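Local coordinates for protein purine nucleoside phosphorylase (Schistosoma mansoni, PDB 6B6K) that probably catalyses the reversible phosphorolysis of purine nucleosides such as inosine and guanosine to the free base and ribose 1-phosphate, at residues Ile115-Gly120 against Ala239-Ala244; Tyr194-Gly199 against Thr223-Ile228. One frame throughout, in Å; residues are numbered along the deposited sequence.

Contact 1: residues Ile115-Gly120 against Ala239-Ala244; sequences ITNLAG and AVSLIA. With CVG (6-methylpyridazin-3-ol), chain I.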
# COMPACT_ATOMS: atom_id res chain seq x y z
N ILE A 115 15.74 -18.18 -8.33
CA ILE A 115 15.73 -16.71 -8.45
C ILE A 115 16.91 -16.10 -7.70
O ILE A 115 17.24 -16.53 -6.59
CB ILE A 115 14.41 -16.15 -7.88
CG1 ILE A 115 13.21 -16.80 -8.55
CG2 ILE A 115 14.32 -14.64 -8.10
CD1 ILE A 115 11.84 -16.43 -7.91
N THR A 116 17.56 -15.09 -8.31
CA THR A 116 18.52 -14.25 -7.60
C THR A 116 18.09 -12.78 -7.64
O THR A 116 17.38 -12.35 -8.56
CB THR A 116 19.96 -14.41 -8.12
OG1 THR A 116 20.05 -14.01 -9.50
CG2 THR A 116 20.45 -15.86 -7.97
N ASN A 117 18.54 -12.00 -6.65
CA ASN A 117 18.29 -10.57 -6.58
C ASN A 117 19.42 -9.86 -5.83
O ASN A 117 20.25 -10.50 -5.17
CB ASN A 117 16.92 -10.24 -5.95
CG ASN A 117 16.82 -10.66 -4.50
OD1 ASN A 117 17.56 -10.20 -3.65
ND2 ASN A 117 15.86 -11.53 -4.20
N LEU A 118 19.45 -8.53 -5.95
CA LEU A 118 20.31 -7.67 -5.14
C LEU A 118 19.46 -6.99 -4.07
O LEU A 118 18.35 -6.50 -4.35
CB LEU A 118 21.01 -6.62 -6.01
CG LEU A 118 22.23 -7.15 -6.78
CD1 LEU A 118 22.35 -6.43 -8.08
CD2 LEU A 118 23.45 -6.94 -5.94
N ALA A 119 19.95 -6.97 -2.83
CA ALA A 119 19.18 -6.48 -1.70
C ALA A 119 20.07 -5.73 -0.70
O ALA A 119 21.30 -5.89 -0.68
CB ALA A 119 18.53 -7.64 -0.95
N GLY A 120 19.42 -4.90 0.13
CA GLY A 120 20.08 -4.26 1.27
C GLY A 120 20.02 -5.11 2.54
O GLY A 120 19.02 -5.78 2.81
N ALA A 239 15.14 -18.85 -3.64
CA ALA A 239 15.45 -17.44 -3.87
C ALA A 239 16.65 -17.03 -3.03
O ALA A 239 16.71 -17.35 -1.83
CB ALA A 239 14.23 -16.57 -3.53
N VAL A 240 17.65 -16.39 -3.66
CA VAL A 240 18.91 -16.02 -3.02
C VAL A 240 19.14 -14.53 -3.26
O VAL A 240 19.11 -14.07 -4.41
CB VAL A 240 20.09 -16.83 -3.59
CG1 VAL A 240 21.40 -16.46 -2.91
CG2 VAL A 240 19.84 -18.34 -3.42
N SER A 241 19.37 -13.77 -2.18
CA SER A 241 19.76 -12.36 -2.27
C SER A 241 21.28 -12.20 -2.14
O SER A 241 21.90 -12.85 -1.29
CB SER A 241 19.12 -11.53 -1.15
OG SER A 241 17.70 -11.41 -1.26
N LEU A 242 21.86 -11.35 -2.99
CA LEU A 242 23.22 -10.85 -2.83
C LEU A 242 23.16 -9.49 -2.15
O LEU A 242 22.46 -8.59 -2.63
CB LEU A 242 23.90 -10.71 -4.20
CG LEU A 242 25.26 -9.99 -4.27
CD1 LEU A 242 26.31 -10.64 -3.36
CD2 LEU A 242 25.78 -9.95 -5.72
N ILE A 243 23.88 -9.33 -1.05
CA ILE A 243 23.79 -8.16 -0.19
C ILE A 243 24.72 -7.09 -0.72
O ILE A 243 25.93 -7.29 -0.81
CB ILE A 243 24.14 -8.52 1.26
CG1 ILE A 243 23.19 -9.59 1.79
CG2 ILE A 243 24.19 -7.23 2.14
CD1 ILE A 243 21.70 -9.19 1.71
N ALA A 244 24.18 -5.91 -1.01
CA ALA A 244 25.00 -4.83 -1.52
C ALA A 244 25.58 -3.93 -0.42
O ALA A 244 26.58 -3.27 -0.67
CB ALA A 244 24.18 -3.99 -2.50
C4 CVG I . 17.98 -2.78 -3.11
C3 CVG I . 16.66 -2.52 -2.88
C2 CVG I . 16.23 -1.88 -1.64
C1 CVG I . 18.95 -2.37 -2.14
O CVG I . 14.89 -1.58 -1.35
N1 CVG I . 17.19 -1.52 -0.70
N CVG I . 18.57 -1.76 -0.94
C CVG I . 20.42 -2.65 -2.42

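Contact 2: residues Tyr194-Gly199 against Thr223-Ile228; sequences YAFNGG and TVPEVI. With CVG (6-methylpyridazin-3-ol), chain I.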
# COMPACT_ATOMS: atom_id res chain seq x y z
N TYR A 194 12.92 -11.71 3.88
CA TYR A 194 12.99 -10.64 2.87
C TYR A 194 11.80 -9.70 2.96
O TYR A 194 10.65 -10.15 2.86
CB TYR A 194 13.03 -11.28 1.49
CG TYR A 194 13.15 -10.38 0.26
CD1 TYR A 194 14.37 -10.20 -0.37
CD2 TYR A 194 12.02 -9.80 -0.33
CE1 TYR A 194 14.49 -9.43 -1.51
CE2 TYR A 194 12.13 -9.02 -1.49
CZ TYR A 194 13.37 -8.85 -2.08
OH TYR A 194 13.46 -8.08 -3.22
N ALA A 195 12.08 -8.40 3.10
CA ALA A 195 11.04 -7.36 3.04
C ALA A 195 10.95 -6.85 1.61
O ALA A 195 11.96 -6.43 1.04
CB ALA A 195 11.37 -6.17 3.93
N PHE A 196 9.72 -6.84 1.06
CA PHE A 196 9.46 -6.29 -0.27
C PHE A 196 9.13 -4.79 -0.13
O PHE A 196 8.05 -4.43 0.37
CB PHE A 196 8.32 -7.08 -0.92
CG PHE A 196 7.94 -6.64 -2.34
CD1 PHE A 196 8.81 -5.93 -3.17
CD2 PHE A 196 6.68 -6.97 -2.84
CE1 PHE A 196 8.42 -5.55 -4.47
CE2 PHE A 196 6.30 -6.59 -4.12
CZ PHE A 196 7.16 -5.87 -4.94
N ASN A 197 10.08 -3.93 -0.56
CA ASN A 197 9.89 -2.48 -0.75
C ASN A 197 9.50 -2.26 -2.21
O ASN A 197 10.27 -2.56 -3.12
CB ASN A 197 11.22 -1.77 -0.45
CG ASN A 197 11.24 -0.29 -0.89
OD1 ASN A 197 10.21 0.38 -0.96
ND2 ASN A 197 12.46 0.20 -1.23
N GLY A 198 8.27 -1.75 -2.45
CA GLY A 198 7.82 -1.56 -3.82
C GLY A 198 8.79 -0.76 -4.69
O GLY A 198 8.95 -1.04 -5.88
N GLY A 199 9.46 0.22 -4.11
CA GLY A 199 10.45 1.01 -4.86
C GLY A 199 9.84 2.11 -5.74
O GLY A 199 8.62 2.36 -5.67
N THR A 223 11.18 -10.09 -6.65
CA THR A 223 11.13 -11.47 -6.16
C THR A 223 9.78 -11.90 -5.59
O THR A 223 9.22 -12.93 -6.02
CB THR A 223 12.30 -11.70 -5.20
OG1 THR A 223 13.52 -11.51 -5.92
CG2 THR A 223 12.31 -13.12 -4.61
N VAL A 224 9.24 -11.17 -4.61
CA VAL A 224 8.00 -11.61 -3.97
C VAL A 224 6.84 -11.76 -4.95
O VAL A 224 6.10 -12.76 -4.85
CB VAL A 224 7.69 -10.71 -2.75
CG1 VAL A 224 6.28 -10.90 -2.25
CG2 VAL A 224 8.72 -10.93 -1.64
N PRO A 225 6.63 -10.88 -5.94
CA PRO A 225 5.54 -11.13 -6.93
C PRO A 225 5.66 -12.45 -7.68
O PRO A 225 4.69 -13.23 -7.76
CB PRO A 225 5.59 -9.91 -7.85
CG PRO A 225 6.20 -8.79 -6.94
CD PRO A 225 7.26 -9.54 -6.16
N GLU A 226 6.87 -12.77 -8.16
CA GLU A 226 7.09 -14.02 -8.89
C GLU A 226 6.96 -15.23 -7.97
O GLU A 226 6.46 -16.29 -8.39
CB GLU A 226 8.48 -14.03 -9.54
CG GLU A 226 8.82 -12.90 -10.44
CD GLU A 226 9.60 -11.84 -9.69
OE1 GLU A 226 8.97 -11.08 -8.99
OE2 GLU A 226 10.86 -11.80 -9.77
N VAL A 227 7.46 -15.13 -6.73
CA VAL A 227 7.30 -16.23 -5.76
C VAL A 227 5.82 -16.56 -5.56
O VAL A 227 5.43 -17.73 -5.47
CB VAL A 227 7.98 -15.87 -4.42
CG1 VAL A 227 7.58 -16.83 -3.28
CG2 VAL A 227 9.49 -15.82 -4.59
N ILE A 228 4.97 -15.52 -5.42
CA ILE A 228 3.55 -15.74 -5.14
C ILE A 228 2.86 -16.39 -6.34
O ILE A 228 2.06 -17.34 -6.18
CB ILE A 228 2.89 -14.42 -4.70
CG1 ILE A 228 3.36 -14.06 -3.28
CG2 ILE A 228 1.34 -14.53 -4.74
CD1 ILE A 228 2.92 -12.67 -2.75
C4 CVG I . 17.98 -2.78 -3.11
C3 CVG I . 16.66 -2.52 -2.88
C2 CVG I . 16.23 -1.88 -1.64
C1 CVG I . 18.95 -2.37 -2.14
O CVG I . 14.89 -1.58 -1.35
N1 CVG I . 17.19 -1.52 -0.70
N CVG I . 18.57 -1.76 -0.94
C CVG I . 20.42 -2.65 -2.42

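Contact 1: residues Ile115-Gly120 against Ala239-Ala244
S241 OG donates to N117 OD1 at 2.7 Å, the shortest polar bond between the two strands. The hydroxyl lies in the plane of the amide carbonyl and uses a lone pair of OD1, with a C=O...O angle of 119°. CG of N117 sits between its own backbone N and carbonyl carbon (chi1 64°), which swings the amide across to the neighbouring strand. The other end of this amide is also held: ND2 donates to T223 OG1. Two bonds at opposite ends of the group should fix its rotation in this buried place.

The backbones run parallel and in register, from I115 beside A239 to A119 beside I243. N117 and A119 both give and take, while I115 O accepts from V240 N. N117 N reaches V240 O at 3.1 Å, and L242 N returns to N117 O at 2.8 Å in a nearly straight bond. Further along, A119 N binds L242 O. A244 N binds A119 O at 2.9 Å.

The side chains separate onto two faces. On one, L118 and L242 lie side by side and point the same way, with their CD2 methyls 3.8 Å apart. T116 and V240 share this face, where helix 259-283 covers them through F277. On the other, A119 CB rests 3.9 Å from S241 OG, next to the N117 amide.

The ligand 6-methylpyridazin-3-ol sits at the C-terminal end of 115-120. Its ring atom N is 3.4 Å from G120 N, and A244 CB is 4.0 Å from its methyl carbon C. Neighbouring parallel strands of a central mixed sheet, with a ligand at their C-terminal ends, fit the base-site region of the purine nucleoside phosphorylase fold.

Contact 2: residues Tyr194-Gly199 against Thr223-Ile228
V224 lies against two aromatic side chains at once. Its CG2 methyl comes within 3.7 Å of Y194 CD2, and its CB lies 3.9 Å from F196 CD2. Both approaches are oblique. The two methyls divide the work: CG2 also meets F196 CB, while CG1 turns to F196 CD2.

P225 extends the apolar patch by one residue. Its CG touches F196 CE2 at 3.6 Å. Its CD makes an off-centre CH-pi contact, 4.2 Å from the centroid of the F196 ring and 29° off the ring normal. F196 and P225 reach each other from opposite directions. The F196 ring extends anti to the backbone N (chi1 -179°), and this carries it off strand 189-196 to the start of the helix.

Y194 OH passes near T223 CB at 4.3 Å, but its polar partner is S222 N. T223 occupies the N-cap position of helix 224-232, but its side chain makes no capping bond. The helix opens with V227 N bonded to T223 O at 2.9 Å. The first turn of this helix packs on the end of a sheet strand, within the alpha/beta fold of the phosphorylase superfamily.

Just past the strand, N197 reaches the bound 6-methylpyridazin-3-ol. ND2 donates to the ligand O at 3.0 Å in a nearly straight bond (171°). The same nitrogen also binds T201 O, and OD1 accepts a weak bond from G199 N. These contacts should hold the amide turned to the ligand.

Farther out, E226 OE2 forms a salt bridge with R86. N139 touches F196, V224 and I228. A second subunit closes over the far part of 194-199, with its L145 packed on F196 and its G142 on N197.

How the contacts relate
Both contacts are buried, with centres about 11 Å apart, and both reach the same mixed sheet. Contact 1 pairs two of its strands, mainly through backbone hydrogen bonds. Contact 2 sets a helix start against a strand end, and its chemistry across the segments is apolar. It also lies nearer the subunit interfaces: other copies of the protein touch 194-199 and I228, whereas none touches contact 1. The two meet directly, with Y194 packing against both N117 and S241. Helix 224-232 is followed in the chain by strand 236-246. The ligand touches both contacts, meeting backbone and apolar atoms in contact 1 but a side-chain amide in contact 2.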